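Local coordinates for protein Abbfa_003403 (Acinetobacter baumannii, PDB 4ZXH) that belongs to the nonribosomal peptide synthetases, its condensation, adenylation, carrier and thioesterase domains probably assembling a peptide product and releasing it from the phosphopantetheine arm, at residues T1158-D1164 / P1261-A1267; A1110-M1114 / A1141-E1145. All coordinates share one frame; numbering follows the deposited sequence.

Contact 1: T1158-D1164 / P1261-A1267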
loop_
_atom_site.group_PDB
_atom_site.type_symbol
_atom_site.label_atom_id
_atom_site.label_comp_id
_atom_site.label_asym_id
_atom_site.label_seq_id
_atom_site.Cartn_x
_atom_site.Cartn_y
_atom_site.Cartn_z
ATOM N N THR A 1158 20.398 -46.861 23.584
ATOM C CA THR A 1158 21.787 -46.420 23.493
ATOM C C THR A 1158 22.183 -45.640 24.738
ATOM O O THR A 1158 23.268 -45.837 25.291
ATOM C CB THR A 1158 22.029 -45.551 22.247
ATOM O OG1 THR A 1158 21.834 -46.348 21.074
ATOM C CG2 THR A 1158 23.451 -45.005 22.244
ATOM N N GLY A 1159 21.288 -44.762 25.177
ATOM C CA GLY A 1159 21.527 -43.962 26.358
ATOM C C GLY A 1159 20.380 -43.019 26.657
ATOM O O GLY A 1159 19.519 -42.777 25.812
ATOM N N ILE A 1160 20.370 -42.491 27.875
ATOM C CA ILE A 1160 19.364 -41.526 28.290
ATOM C C ILE A 1160 20.020 -40.210 28.703
ATOM O O ILE A 1160 20.938 -40.201 29.526
ATOM C CB ILE A 1160 18.548 -42.040 29.465
ATOM C CG1 ILE A 1160 17.898 -43.373 29.127
ATOM C CG2 ILE A 1160 17.466 -41.043 29.814
ATOM C CD1 ILE A 1160 17.099 -43.935 30.278
ATOM N N VAL A 1161 19.562 -39.098 28.146
ATOM C CA VAL A 1161 20.040 -37.818 28.629
ATOM C C VAL A 1161 19.042 -37.189 29.591
ATOM O O VAL A 1161 17.910 -36.900 29.218
ATOM C CB VAL A 1161 20.307 -36.852 27.496
ATOM C CG1 VAL A 1161 20.717 -35.510 28.063
ATOM C CG2 VAL A 1161 21.404 -37.391 26.611
ATOM N N MET A 1162 19.450 -36.980 30.837
ATOM C CA MET A 1162 18.540 -36.371 31.794
ATOM C C MET A 1162 19.119 -35.089 32.300
ATOM O O MET A 1162 20.180 -35.083 32.926
ATOM C CB MET A 1162 18.262 -37.302 32.967
ATOM C CG MET A 1162 17.405 -38.505 32.636
ATOM S SD MET A 1162 17.327 -39.530 34.100
ATOM C CE MET A 1162 16.982 -41.148 33.401
ATOM N N ILE A 1163 18.421 -33.994 32.039
ATOM C CA ILE A 1163 18.910 -32.702 32.481
ATOM C C ILE A 1163 18.167 -32.268 33.750
ATOM O O ILE A 1163 16.971 -31.972 33.717
ATOM C CB ILE A 1163 18.776 -31.663 31.367
ATOM C CG1 ILE A 1163 19.377 -32.230 30.075
ATOM C CG2 ILE A 1163 19.499 -30.397 31.752
ATOM C CD1 ILE A 1163 19.110 -31.406 28.858
ATOM N N ASP A 1164 18.902 -32.275 34.865
ATOM C CA ASP A 1164 18.384 -31.962 36.193
ATOM C C ASP A 1164 17.022 -32.611 36.501
ATOM O O ASP A 1164 16.112 -31.984 37.031
ATOM C CB ASP A 1164 18.305 -30.452 36.380
ATOM C CG ASP A 1164 18.477 -30.042 37.837
ATOM O OD1 ASP A 1164 19.496 -30.431 38.462
ATOM O OD2 ASP A 1164 17.571 -29.357 38.367
ATOM N N PRO A 1261 22.049 -47.040 30.573
ATOM C CA PRO A 1261 23.165 -46.098 30.428
ATOM C C PRO A 1261 22.641 -44.656 30.442
ATOM O O PRO A 1261 21.904 -44.250 29.547
ATOM C CB PRO A 1261 23.769 -46.479 29.077
ATOM C CG PRO A 1261 22.633 -47.063 28.315
ATOM C CD PRO A 1261 21.714 -47.713 29.307
ATOM N N ILE A 1262 23.000 -43.903 31.475
ATOM C CA ILE A 1262 22.402 -42.593 31.716
ATOM C C ILE A 1262 23.435 -41.489 31.837
ATOM O O ILE A 1262 24.457 -41.653 32.505
ATOM C CB ILE A 1262 21.558 -42.605 33.011
ATOM C CG1 ILE A 1262 20.328 -43.489 32.843
ATOM C CG2 ILE A 1262 21.122 -41.203 33.397
ATOM C CD1 ILE A 1262 19.565 -43.658 34.118
ATOM N N LEU A 1263 23.162 -40.363 31.192
ATOM C CA LEU A 1263 23.912 -39.136 31.441
ATOM C C LEU A 1263 23.017 -38.182 32.218
ATOM O O LEU A 1263 21.984 -37.732 31.697
ATOM C CB LEU A 1263 24.380 -38.491 30.131
ATOM C CG LEU A 1263 24.979 -37.087 30.229
ATOM C CD1 LEU A 1263 26.253 -37.129 31.036
ATOM C CD2 LEU A 1263 25.242 -36.512 28.840
ATOM N N LEU A 1264 23.393 -37.892 33.466
ATOM C CA LEU A 1264 22.636 -36.934 34.272
ATOM C C LEU A 1264 23.370 -35.603 34.399
ATOM O O LEU A 1264 24.437 -35.530 35.009
ATOM C CB LEU A 1264 22.346 -37.504 35.656
ATOM C CG LEU A 1264 21.710 -36.527 36.651
ATOM C CD1 LEU A 1264 20.355 -36.086 36.195
ATOM C CD2 LEU A 1264 21.629 -37.157 38.024
ATOM N N VAL A 1265 22.800 -34.559 33.807
ATOM C CA VAL A 1265 23.380 -33.224 33.868
ATOM C C VAL A 1265 22.727 -32.455 35.014
ATOM O O VAL A 1265 21.528 -32.170 34.978
ATOM C CB VAL A 1265 23.192 -32.452 32.527
ATOM C CG1 VAL A 1265 23.743 -31.052 32.628
ATOM C CG2 VAL A 1265 23.869 -33.193 31.370
ATOM N N LYS A 1266 23.500 -32.136 36.044
ATOM C CA LYS A 1266 22.927 -31.473 37.204
ATOM C C LYS A 1266 23.192 -29.975 37.188
ATOM O O LYS A 1266 24.320 -29.519 36.968
ATOM C CB LYS A 1266 23.468 -32.082 38.492
ATOM C CG LYS A 1266 23.028 -31.339 39.736
ATOM C CD LYS A 1266 23.318 -32.134 40.990
ATOM C CE LYS A 1266 23.041 -31.299 42.226
ATOM N NZ LYS A 1266 23.811 -31.837 43.397
ATOM N N ALA A 1267 22.132 -29.211 37.399
ATOM C CA ALA A 1267 22.241 -27.777 37.591
ATOM C C ALA A 1267 22.887 -27.521 38.954
ATOM O O ALA A 1267 22.259 -27.743 39.986
ATOM C CB ALA A 1267 20.861 -27.136 37.501
#
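Met1162 and Leu1264 sit abreast on two parallel strands, 1158-1163 and 1262-1267, and the methionine side chain touches both Leu1264 and Ile1262. Met1162 CB lies 4.0 Å from Leu1264 CD1. CG then leaves anti to the carbonyl carbon (chi1 -71°), which sends the extended chain back toward Ile1262; CG and SD span the distance, and the terminal Met1162 CE lands 3.7 Å from Ile1262 CD1, the two side chains crossing obliquely. Ile1160 runs alongside Ile1262 on this face, where helix 1138-1152 packs on Ile1160 and Met1162. Val1161, Ile1163, Leu1263 and Val1265 line the opposite face, the first three of them against helix 1303-1316.

Backbone bonds provide the lateral grip, in the alternating pattern of a parallel pair. Ile1160 and Met1162 each both donate and accept: Ile1160 N reaches Pro1261 O at 2.9 Å, and Met1162 N meets Leu1263 O at 2.8 Å. The two strands are inner, adjacent members of the central sheet of the alpha/beta hydrolase fold, to which thioesterase domains of this kind belong.

At the C-terminal end the pairing passes from backbone to side chain. Asp1164 N still donates to Val1265 O, but the next bond goes from Ala1267 N to Asp1164 OD1 (3.1 Å), arriving from above the carboxylate plane, 56° out of it. With chi1 at -151° the carboxylate swings out from the backbone N and OD1 faces this amide. OD2 is hydrogen-bonded to His1297 ND1, consistent with Asp1164 being the acid of a Cys-His-Asp triad with Cys1137.

Contact 2: A1110-M1114 / A1141-E1145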
loop_
_atom_site.group_PDB
_atom_site.type_symbol
_atom_site.label_atom_id
_atom_site.label_comp_id
_atom_site.label_asym_id
_atom_site.label_seq_id
_atom_site.Cartn_x
_atom_site.Cartn_y
_atom_site.Cartn_z
ATOM N N ALA A 1110 -1.096 -41.231 33.526
ATOM C CA ALA A 1110 -0.232 -42.278 34.036
ATOM C C ALA A 1110 1.002 -42.356 33.159
ATOM O O ALA A 1110 0.885 -42.518 31.945
ATOM C CB ALA A 1110 -0.956 -43.603 34.064
ATOM N N ILE A 1111 2.180 -42.233 33.763
ATOM C CA ILE A 1111 3.423 -42.260 32.993
ATOM C C ILE A 1111 3.532 -43.532 32.162
ATOM O O ILE A 1111 3.993 -43.494 31.016
ATOM C CB ILE A 1111 4.657 -42.114 33.903
ATOM C CG1 ILE A 1111 4.963 -40.634 34.099
ATOM C CG2 ILE A 1111 5.860 -42.718 33.284
ATOM C CD1 ILE A 1111 6.370 -40.351 34.481
ATOM N N GLU A 1112 3.064 -44.645 32.713
ATOM C CA GLU A 1112 3.114 -45.915 31.994
ATOM C C GLU A 1112 2.314 -45.818 30.678
ATOM O O GLU A 1112 2.766 -46.298 29.630
ATOM C CB GLU A 1112 2.607 -47.067 32.888
ATOM C CG GLU A 1112 3.496 -47.376 34.147
ATOM C CD GLU A 1112 3.090 -46.621 35.452
ATOM O OE1 GLU A 1112 2.330 -45.623 35.386
ATOM O OE2 GLU A 1112 3.541 -47.029 36.556
ATOM N N GLU A 1113 1.163 -45.151 30.713
ATOM C CA GLU A 1113 0.316 -45.047 29.523
ATOM C C GLU A 1113 0.872 -44.031 28.538
ATOM O O GLU A 1113 0.869 -44.244 27.327
ATOM C CB GLU A 1113 -1.120 -44.677 29.904
ATOM C CG GLU A 1113 -1.869 -45.767 30.642
ATOM C CD GLU A 1113 -1.836 -47.096 29.906
ATOM O OE1 GLU A 1113 -1.907 -47.090 28.656
ATOM O OE2 GLU A 1113 -1.743 -48.148 30.576
ATOM N N MET A 1114 1.334 -42.916 29.081
ATOM C CA MET A 1114 2.042 -41.878 28.331
ATOM C C MET A 1114 3.140 -42.507 27.472
ATOM O O MET A 1114 3.265 -42.224 26.283
ATOM C CB MET A 1114 2.632 -40.861 29.317
ATOM C CG MET A 1114 3.001 -39.525 28.781
ATOM S SD MET A 1114 3.482 -38.400 30.130
ATOM C CE MET A 1114 2.022 -38.474 31.166
ATOM N N ALA A 1141 12.139 -38.334 33.366
ATOM C CA ALA A 1141 11.380 -39.435 33.980
ATOM C C ALA A 1141 10.552 -40.217 32.950
ATOM O O ALA A 1141 10.486 -41.438 33.009
ATOM C CB ALA A 1141 10.493 -38.921 35.069
ATOM N N ILE A 1142 9.923 -39.514 32.011
ATOM C CA ILE A 1142 9.259 -40.159 30.881
ATOM C C ILE A 1142 10.228 -41.046 30.115
ATOM O O ILE A 1142 9.929 -42.225 29.869
ATOM C CB ILE A 1142 8.658 -39.135 29.927
ATOM C CG1 ILE A 1142 7.542 -38.363 30.634
ATOM C CG2 ILE A 1142 8.143 -39.803 28.674
ATOM C CD1 ILE A 1142 6.906 -37.305 29.796
ATOM N N ALA A 1143 11.398 -40.490 29.775
ATOM C CA ALA A 1143 12.458 -41.233 29.078
ATOM C C ALA A 1143 12.827 -42.524 29.779
ATOM O O ALA A 1143 13.058 -43.549 29.133
ATOM C CB ALA A 1143 13.688 -40.384 28.929
ATOM N N TYR A 1144 12.883 -42.467 31.105
ATOM C CA TYR A 1144 13.211 -43.633 31.908
ATOM C C TYR A 1144 12.162 -44.705 31.692
ATOM O O TYR A 1144 12.500 -45.856 31.402
ATOM C CB TYR A 1144 13.307 -43.251 33.383
ATOM C CG TYR A 1144 13.886 -44.314 34.304
ATOM C CD1 TYR A 1144 15.237 -44.643 34.261
ATOM C CD2 TYR A 1144 13.093 -44.940 35.253
ATOM C CE1 TYR A 1144 15.775 -45.590 35.114
ATOM C CE2 TYR A 1144 13.618 -45.884 36.120
ATOM C CZ TYR A 1144 14.956 -46.211 36.046
ATOM O OH TYR A 1144 15.478 -47.155 36.910
ATOM N N GLU A 1145 10.888 -44.323 31.796
ATOM C CA GLU A 1145 9.806 -45.301 31.652
ATOM C C GLU A 1145 9.693 -45.816 30.210
ATOM O O GLU A 1145 9.362 -46.980 29.977
ATOM C CB GLU A 1145 8.464 -44.712 32.114
ATOM C CG GLU A 1145 7.252 -45.605 31.830
ATOM C CD GLU A 1145 7.304 -46.952 32.565
ATOM O OE1 GLU A 1145 8.034 -47.070 33.582
ATOM O OE2 GLU A 1145 6.604 -47.892 32.124
#
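Ile1111 and Glu1145 make the close-fitting part of this helix-helix contact. The CG2 branch of Ile1111 presses on the aliphatic stem of the glutamate, 3.5 Å from Glu1145 CB and equally near Glu1145 CG. Ile1111 CD1, on the other branch, reaches across more lightly and lies 4.4 Å from Ala1141 CB. One turn along helix 1111-1125, Met1114 turns its sulfur to the second helix: a bend at chi3 (-56°) swings CE aside, and Met1114 SD meets Ile1142 CD1 at 3.6 Å, the two chains crossing at about a right angle. Ala1249 of helix 1233-1251 closes over both Ile1111 and Met1114.

Helix 1138-1152 follows strand 1131-1136 through what is probably the nucleophile elbow of the alpha/beta hydrolase fold, and Ile1142 touches that turn. The contact thus sets helix 1111-1125 against the first turns of the helix behind the elbow.

Toward solvent the fit slackens. Partly exposed Glu1112 touches with its stem, Glu1112 CG lying 3.7 Å from Glu1145 OE2; the two carboxylate planes are 61° apart, and Glu1112 OE2 stays 5.4 Å from Glu1145 OE1. The buried carboxylate of Glu1145 has its own partners: OE1 takes a salt bridge from Arg1148 and a hydrogen bond with Tyr1253 OH, whereas OE2 accepts from Gln1149 NE2, an amide nitrogen that also serves Glu1112 O.

Both contacts are largely buried in the thioesterase domain, but in different layers of the fold. Contact 1 lies within the sheet, where main-chain hydrogen bonds set the register, with one side-chain bond at the end; contact 2 lies in the helical layer, held by side-chain packing alone across its two segments and running out to a partly exposed edge. Helix 1138-1152 and strand 1157-1163, consecutive in the chain, join them: Ala1143 CB rests 3.9 Å from Ile1160 CG2, and Tyr1144 CD1 4.0 Å from Met1162 CE. One helix therefore packs on the strand through these two residues and on helix 1111-1125 through Ala1141, Ile1142 and Glu1145.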